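Putative nucleoside-diphosphate-sugar epimerase (PDB 3E48) is a putative nucleoside-diphosphate-sugar epimerase of unconfirmed function that probably binds a dinucleotide cofactor through its Rossmann-type NAD(P)H-binding domain. Local coordinates at residues Met4-Thr9 / Leu51-Gln56; Glu85-Val90 / Phe121-Arg126; Ala92-Gly97 / Ser131-Thr136. One frame throughout, in Å; residues are numbered along the deposited sequence.

Contact 1: residues Met4-Thr9 / Leu51-Gln56; sequences MLTGAT and LDYFNQ
The ring of Y53 reaches T6 with its hydroxyl end, and its surroundings differ by direction. F71 of the neighbouring strand stacks with it. CD2 of L51, two residues earlier in the same segment, lies at its edge and in its plane. T6 approaches obliquely, with CB 3.7 Å from CE2 of Y53. The central bond runs from T6 OG1 to Y53 OH at 2.6 Å. The phenol oxygen is also hydrogen-bonded to I72 O, and T6 OG1 makes a weak bond with I72 N, so both hydroxyls are tied to the residue that follows strand 68-71. N of G7 comes within 3.5 Å of Y53 OH, but at too poor an angle for a hydrogen bond.

The placement belongs to the start of a Rossmann fold: strand 3-6 ends at T6, and G7 opens a glycine-rich loop of the GxxGxxG kind, which in related Rossmann enzymes passes beneath the cofactor's pyrophosphate. G7 has positive phi (64°), as the chain swings out of the strand.

T6 holds OG1 between its backbone N and carbonyl carbon (chi1 67°), which aims the hydroxyl at the phenol and leaves CG2 to meet CD2 of L51 at 3.8 Å. That methyl pair is the apolar part of the contact.

Beyond L51 the chain folds into a type I turn, D52 to N55, closed by N55 N to D52 O at 3.0 Å. D52 OD2 adds an Asx turn by accepting from F54 N at 3.0 Å, met from above the carboxylate plane (57° out of it). N55 caps the next helix through OD1 and the N of S58, while the carbonyl of Y53 accepts from ND2 of N88 on helix 84-96.

Contact 2: residues Glu85-Val90 / Phe121-Arg126; sequences EVENLV and FGYASR
One polar bond crosses between these helices: Y123 OH donates to E87 OE2 at 2.6 Å. The phenol meets the anti side of the carboxylate, 24° out of its plane, and OE2 in turn lies at the edge of the ring, in the ring plane. The two side chains cross at about a right angle. E87 gets there by bending at CB-CG (chi2 -68°), which brings its end nearer to Y123 although its base does not point across. F80 of the second subunit packs on both E87 and Y123.

The apolar contacts come from V86, whose methyls divide the work. CG1 touches the edge of the Y123 ring, 3.8 Å from CD1, while CG2 rests on A124, 4.0 Å from its CA and 4.1 Å from its CB. The small side chain of A124 lies at the nearest CA pair, V86 and A124, 6.1 Å apart.

Within segment 121-126, G122 O accepts from both R126 NH1, at 2.9 Å and in the guanidinium plane, and R126 N.

The short axes run nearly parallel (13°) and 10.1 Å apart, as expected of neighbouring helices on one side of a Rossmann sheet. Beneath them L89 packs on I101 and F103, and A124 on F103, all on strand 100-106.

Contact 3: residues Ala92-Gly97 / Ser131-Thr136; sequences AAKQSG and SGIDYT
I133 and K94 meet where the Rossmann domain passes from helix 118-131 into strand 134-143, the closing corner of a beta-alpha-beta unit whose first strand, 100-106, pairs in parallel with the last. The C-terminal end of helix 84-96 packs against this corner, and G97 closes that helix with positive phi in a Schellman motif.

The apolar part is carried by a single methyl. I133 has CG1 anti to its carbonyl carbon (chi1 -54°), and its extended second torsion carries CD1 outward to the helix. There CD1 lies 3.6 Å from CG of K94 and 3.7 Å from CB of A93, bridging two successive residues of one helical turn. CG1 of I133 follows at 4.2 Å from the same lysine CG. A93 also packs on I101 of strand 100-106, so its methyl is shared between strand and corner.

K94 leaves its helix with CG beside the backbone N (chi1 -71°), and the chain is fully extended from there on. This straight course crosses I133 obliquely near its root and delivers the far end to the last turn of helix 118-131: CE is 3.0 Å from S131 O, and 4.2 Å from CB of S131. The contact thus has a buried side at A93 and S131, and an exposed one along the lysine.

G132 leaves the helical conformation with positive phi, and the chain then turns toward the strand. S131 forms an ST turn here: its OG, hydrogen-bonded also to L128 O, accepts from I133 N at 3.1 Å with an N-H...O angle of 165°.

All three contacts lie in the Rossmann-type domain. Contact 2 is the buried one, and contacts 1 and 3 are only partly buried, with contact 3 furthest from the centre of the chain. Helix 84-96 serves contacts 2 and 3 with successive stretches, and helix 118-131 supplies a partner to both, so they run on into one another where V90 packs on S131. N88 links contact 2 to contact 1 by probable hydrogen bonds to Y53 and Q56. Contact 1 centres on a hydroxyl pair at a strand's end, contact 2 joins an acid-phenol bond to methyl packing, and contact 3 is largely aliphatic.

Contact 1: residues Met4-Thr9 / Leu51-Gln56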
# COMPACT_ATOMS: atom_id res chain seq x y z
N MSE B 4 -16.11 1.52 -19.69
CA MSE B 4 -14.94 0.90 -20.30
C MSE B 4 -14.34 -0.14 -19.36
O MSE B 4 -14.02 0.18 -18.22
CB MSE B 4 -13.90 1.97 -20.62
CG MSE B 4 -12.47 1.47 -20.63
SE MSE B 4 -12.06 0.40 -22.18
CE MSE B 4 -12.34 1.75 -23.51
N LEU B 5 -14.21 -1.37 -19.83
CA LEU B 5 -13.62 -2.45 -19.04
C LEU B 5 -12.24 -2.75 -19.63
O LEU B 5 -12.14 -3.14 -20.79
CB LEU B 5 -14.48 -3.71 -19.12
CG LEU B 5 -13.86 -4.96 -18.45
CD1 LEU B 5 -13.76 -4.73 -16.95
CD2 LEU B 5 -14.72 -6.19 -18.74
N THR B 6 -11.18 -2.55 -18.85
CA THR B 6 -9.84 -2.85 -19.37
C THR B 6 -9.48 -4.30 -19.06
O THR B 6 -9.97 -4.87 -18.09
CB THR B 6 -8.76 -1.91 -18.76
OG1 THR B 6 -8.61 -2.19 -17.36
CG2 THR B 6 -9.14 -0.44 -18.95
N GLY B 7 -8.61 -4.88 -19.89
CA GLY B 7 -8.19 -6.26 -19.69
C GLY B 7 -9.35 -7.23 -19.85
O GLY B 7 -9.37 -8.30 -19.24
N ALA B 8 -10.30 -6.87 -20.70
CA ALA B 8 -11.50 -7.66 -20.94
C ALA B 8 -11.31 -9.08 -21.47
O ALA B 8 -12.20 -9.92 -21.29
CB ALA B 8 -12.42 -6.89 -21.88
N THR B 9 -10.18 -9.36 -22.11
CA THR B 9 -9.96 -10.70 -22.65
C THR B 9 -9.27 -11.64 -21.66
O THR B 9 -9.04 -12.81 -21.97
CB THR B 9 -9.15 -10.66 -23.98
OG1 THR B 9 -7.95 -9.89 -23.80
CG2 THR B 9 -9.99 -10.03 -25.09
N LEU B 51 -5.36 -1.01 -26.17
CA LEU B 51 -4.74 -0.33 -25.05
C LEU B 51 -3.51 -1.06 -24.53
O LEU B 51 -3.44 -2.29 -24.56
CB LEU B 51 -5.77 -0.19 -23.92
CG LEU B 51 -5.31 0.20 -22.52
CD1 LEU B 51 -4.75 1.61 -22.54
CD2 LEU B 51 -6.49 0.11 -21.56
N ASP B 52 -2.53 -0.28 -24.07
CA ASP B 52 -1.29 -0.81 -23.50
C ASP B 52 -1.16 -0.12 -22.14
O ASP B 52 -0.92 1.08 -22.08
CB ASP B 52 -0.10 -0.46 -24.39
CG ASP B 52 1.25 -0.83 -23.77
OD1 ASP B 52 2.28 -0.53 -24.40
OD2 ASP B 52 1.28 -1.42 -22.67
N TYR B 53 -1.36 -0.88 -21.06
CA TYR B 53 -1.28 -0.33 -19.71
C TYR B 53 -0.02 0.46 -19.41
O TYR B 53 -0.04 1.40 -18.62
CB TYR B 53 -1.34 -1.45 -18.67
CG TYR B 53 -2.71 -2.02 -18.37
CD1 TYR B 53 -2.87 -2.93 -17.34
CD2 TYR B 53 -3.83 -1.66 -19.12
CE1 TYR B 53 -4.10 -3.48 -17.04
CE2 TYR B 53 -5.08 -2.20 -18.83
CZ TYR B 53 -5.21 -3.11 -17.79
OH TYR B 53 -6.43 -3.66 -17.47
N PHE B 54 1.09 0.08 -20.04
CA PHE B 54 2.35 0.74 -19.77
C PHE B 54 2.75 1.82 -20.76
O PHE B 54 3.91 2.18 -20.87
CB PHE B 54 3.44 -0.33 -19.64
CG PHE B 54 3.19 -1.27 -18.49
CD1 PHE B 54 3.55 -0.91 -17.20
CD2 PHE B 54 2.53 -2.48 -18.70
CE1 PHE B 54 3.25 -1.74 -16.12
CE2 PHE B 54 2.23 -3.32 -17.64
CZ PHE B 54 2.59 -2.95 -16.34
N ASN B 55 1.75 2.33 -21.47
CA ASN B 55 1.98 3.41 -22.41
C ASN B 55 0.93 4.45 -22.04
O ASN B 55 -0.25 4.28 -22.33
CB ASN B 55 1.78 2.93 -23.85
CG ASN B 55 2.07 4.02 -24.86
OD1 ASN B 55 1.35 5.01 -24.94
ND2 ASN B 55 3.13 3.84 -25.64
N GLN B 56 1.38 5.50 -21.36
CA GLN B 56 0.47 6.54 -20.89
C GLN B 56 -0.48 7.08 -21.94
O GLN B 56 -1.69 7.15 -21.71
CB GLN B 56 1.25 7.69 -20.26
CG GLN B 56 0.38 8.53 -19.33
CD GLN B 56 1.19 9.37 -18.37
OE1 GLN B 56 1.71 10.43 -18.73
NE2 GLN B 56 1.32 8.89 -17.13

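Contact 2: residues Glu85-Val90 / Phe121-Arg126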
# COMPACT_ATOMS: atom_id res chain seq x y z
N GLU B 85 1.22 1.10 -14.03
CA GLU B 85 -0.14 0.74 -14.43
C GLU B 85 -1.18 1.68 -13.82
O GLU B 85 -2.00 2.28 -14.53
CB GLU B 85 -0.38 -0.66 -13.92
CG GLU B 85 -1.50 -1.40 -14.49
CD GLU B 85 -1.41 -2.84 -14.07
OE1 GLU B 85 -1.98 -3.20 -13.01
OE2 GLU B 85 -0.72 -3.58 -14.78
N VAL B 86 -1.13 1.79 -12.50
CA VAL B 86 -2.08 2.63 -11.77
C VAL B 86 -1.77 4.10 -11.98
O VAL B 86 -2.68 4.92 -11.99
CB VAL B 86 -2.07 2.30 -10.25
CG1 VAL B 86 -0.71 2.62 -9.64
CG2 VAL B 86 -3.17 3.09 -9.55
N GLU B 87 -0.50 4.44 -12.14
CA GLU B 87 -0.14 5.83 -12.38
C GLU B 87 -0.79 6.24 -13.70
O GLU B 87 -1.37 7.31 -13.80
CB GLU B 87 1.37 6.01 -12.49
CG GLU B 87 2.14 5.99 -11.17
CD GLU B 87 1.84 7.19 -10.28
OE1 GLU B 87 1.59 8.29 -10.82
OE2 GLU B 87 1.89 7.05 -9.05
N ASN B 88 -0.71 5.37 -14.70
CA ASN B 88 -1.30 5.69 -15.99
C ASN B 88 -2.81 5.74 -15.92
O ASN B 88 -3.44 6.58 -16.57
CB ASN B 88 -0.82 4.70 -17.05
CG ASN B 88 0.64 4.89 -17.40
OD1 ASN B 88 1.21 5.96 -17.14
ND2 ASN B 88 1.26 3.88 -18.00
N LEU B 89 -3.40 4.85 -15.13
CA LEU B 89 -4.85 4.83 -14.96
C LEU B 89 -5.33 6.20 -14.48
O LEU B 89 -6.22 6.80 -15.09
CB LEU B 89 -5.24 3.76 -13.94
CG LEU B 89 -6.69 3.79 -13.44
CD1 LEU B 89 -7.66 3.51 -14.59
CD2 LEU B 89 -6.83 2.73 -12.34
N VAL B 90 -4.73 6.69 -13.39
CA VAL B 90 -5.11 7.98 -12.83
C VAL B 90 -4.82 9.15 -13.77
O VAL B 90 -5.65 10.04 -13.93
CB VAL B 90 -4.40 8.23 -11.48
CG1 VAL B 90 -4.71 9.64 -10.98
CG2 VAL B 90 -4.85 7.20 -10.46
N PHE B 121 -0.98 -3.26 -4.48
CA PHE B 121 -2.37 -3.02 -4.10
C PHE B 121 -2.51 -1.94 -3.03
O PHE B 121 -3.46 -1.16 -3.05
CB PHE B 121 -3.02 -4.33 -3.67
CG PHE B 121 -3.24 -5.27 -4.81
CD1 PHE B 121 -4.16 -4.97 -5.81
CD2 PHE B 121 -2.48 -6.43 -4.94
CE1 PHE B 121 -4.33 -5.80 -6.92
CE2 PHE B 121 -2.63 -7.27 -6.04
CZ PHE B 121 -3.56 -6.95 -7.04
N GLY B 122 -1.56 -1.88 -2.11
CA GLY B 122 -1.62 -0.84 -1.10
C GLY B 122 -1.42 0.50 -1.79
O GLY B 122 -2.11 1.47 -1.48
N TYR B 123 -0.48 0.55 -2.72
CA TYR B 123 -0.18 1.77 -3.46
C TYR B 123 -1.36 2.23 -4.31
O TYR B 123 -1.69 3.41 -4.34
CB TYR B 123 1.05 1.54 -4.33
CG TYR B 123 1.57 2.76 -5.05
CD1 TYR B 123 1.01 3.19 -6.26
CD2 TYR B 123 2.69 3.44 -4.56
CE1 TYR B 123 1.55 4.27 -6.96
CE2 TYR B 123 3.23 4.52 -5.25
CZ TYR B 123 2.66 4.93 -6.45
OH TYR B 123 3.23 5.97 -7.14
N ALA B 124 -1.99 1.28 -5.01
CA ALA B 124 -3.12 1.57 -5.88
C ALA B 124 -4.28 2.22 -5.13
O ALA B 124 -4.81 3.26 -5.55
CB ALA B 124 -3.60 0.28 -6.56
N SER B 125 -4.68 1.62 -4.02
CA SER B 125 -5.78 2.14 -3.21
C SER B 125 -5.50 3.58 -2.79
O SER B 125 -6.34 4.47 -2.96
CB SER B 125 -5.99 1.26 -1.97
OG SER B 125 -7.04 1.74 -1.16
N ARG B 126 -4.31 3.81 -2.26
CA ARG B 126 -3.94 5.15 -1.82
C ARG B 126 -3.83 6.14 -2.97
O ARG B 126 -4.28 7.28 -2.85
CB ARG B 126 -2.63 5.06 -1.02
CG ARG B 126 -2.82 4.23 0.23
CD ARG B 126 -1.53 3.79 0.89
NE ARG B 126 -1.82 3.18 2.19
CZ ARG B 126 -2.41 2.00 2.36
NH1 ARG B 126 -2.78 1.27 1.31
NH2 ARG B 126 -2.68 1.57 3.59

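Contact 3: residues Ala92-Gly97 / Ser131-Thr136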
# COMPACT_ATOMS: atom_id res chain seq x y z
N ALA B 92 -4.55 9.17 -17.07
CA ALA B 92 -5.45 9.14 -18.22
C ALA B 92 -6.88 9.48 -17.83
O ALA B 92 -7.59 10.13 -18.60
CB ALA B 92 -5.40 7.77 -18.88
N ALA B 93 -7.31 9.05 -16.65
CA ALA B 93 -8.66 9.35 -16.21
C ALA B 93 -8.82 10.87 -16.09
O ALA B 93 -9.84 11.42 -16.49
CB ALA B 93 -8.95 8.67 -14.86
N LYS B 94 -7.81 11.54 -15.56
CA LYS B 94 -7.88 12.99 -15.41
C LYS B 94 -7.81 13.71 -16.75
O LYS B 94 -8.61 14.60 -17.03
CB LYS B 94 -6.74 13.50 -14.51
CG LYS B 94 -6.90 13.12 -13.05
CD LYS B 94 -5.79 13.75 -12.21
CE LYS B 94 -6.04 13.55 -10.73
NZ LYS B 94 -4.96 14.19 -9.92
N GLN B 95 -6.84 13.31 -17.56
CA GLN B 95 -6.62 13.91 -18.87
C GLN B 95 -7.84 13.80 -19.78
O GLN B 95 -8.25 14.78 -20.41
CB GLN B 95 -5.43 13.21 -19.55
CG GLN B 95 -4.75 14.00 -20.66
CD GLN B 95 -4.00 15.21 -20.13
OE1 GLN B 95 -3.32 15.14 -19.10
NE2 GLN B 95 -4.10 16.33 -20.84
N SER B 96 -8.44 12.62 -19.82
CA SER B 96 -9.59 12.39 -20.69
C SER B 96 -10.97 12.60 -20.08
O SER B 96 -11.99 12.37 -20.74
CB SER B 96 -9.46 11.01 -21.33
OG SER B 96 -8.29 10.98 -22.15
N GLY B 97 -11.00 13.01 -18.82
CA GLY B 97 -12.27 13.29 -18.16
C GLY B 97 -13.15 12.16 -17.67
O GLY B 97 -14.38 12.28 -17.68
N SER B 131 -5.94 10.99 -5.85
CA SER B 131 -6.32 11.52 -7.17
C SER B 131 -7.48 12.50 -7.20
O SER B 131 -7.53 13.37 -8.08
CB SER B 131 -6.65 10.37 -8.11
OG SER B 131 -7.89 9.79 -7.77
N GLY B 132 -8.42 12.36 -6.28
CA GLY B 132 -9.57 13.25 -6.27
C GLY B 132 -10.66 12.78 -7.21
O GLY B 132 -11.71 13.42 -7.34
N ILE B 133 -10.42 11.66 -7.88
CA ILE B 133 -11.39 11.08 -8.80
C ILE B 133 -12.30 10.15 -8.01
O ILE B 133 -11.83 9.43 -7.13
CB ILE B 133 -10.67 10.28 -9.90
CG1 ILE B 133 -9.63 11.17 -10.58
CG2 ILE B 133 -11.68 9.73 -10.91
CD1 ILE B 133 -8.75 10.44 -11.57
N ASP B 134 -13.60 10.18 -8.30
CA ASP B 134 -14.53 9.30 -7.60
C ASP B 134 -14.15 7.86 -7.95
O ASP B 134 -13.84 7.57 -9.10
CB ASP B 134 -15.98 9.56 -8.05
CG ASP B 134 -16.51 10.91 -7.60
OD1 ASP B 134 -16.00 11.47 -6.61
OD2 ASP B 134 -17.47 11.40 -8.24
N TYR B 135 -14.18 6.97 -6.96
CA TYR B 135 -13.83 5.59 -7.25
C TYR B 135 -14.49 4.60 -6.30
O TYR B 135 -14.95 4.95 -5.21
CB TYR B 135 -12.30 5.39 -7.23
CG TYR B 135 -11.67 5.49 -5.85
CD1 TYR B 135 -11.48 6.73 -5.24
CD2 TYR B 135 -11.28 4.35 -5.16
CE1 TYR B 135 -10.92 6.83 -3.97
CE2 TYR B 135 -10.73 4.43 -3.89
CZ TYR B 135 -10.55 5.67 -3.30
OH TYR B 135 -10.02 5.74 -2.03
N THR B 136 -14.53 3.35 -6.74
CA THR B 136 -15.11 2.24 -5.99
C THR B 136 -14.02 1.20 -5.97
O THR B 136 -13.57 0.75 -7.03
CB THR B 136 -16.36 1.69 -6.71
OG1 THR B 136 -17.32 2.74 -6.87
CG2 THR B 136 -17.00 0.56 -5.91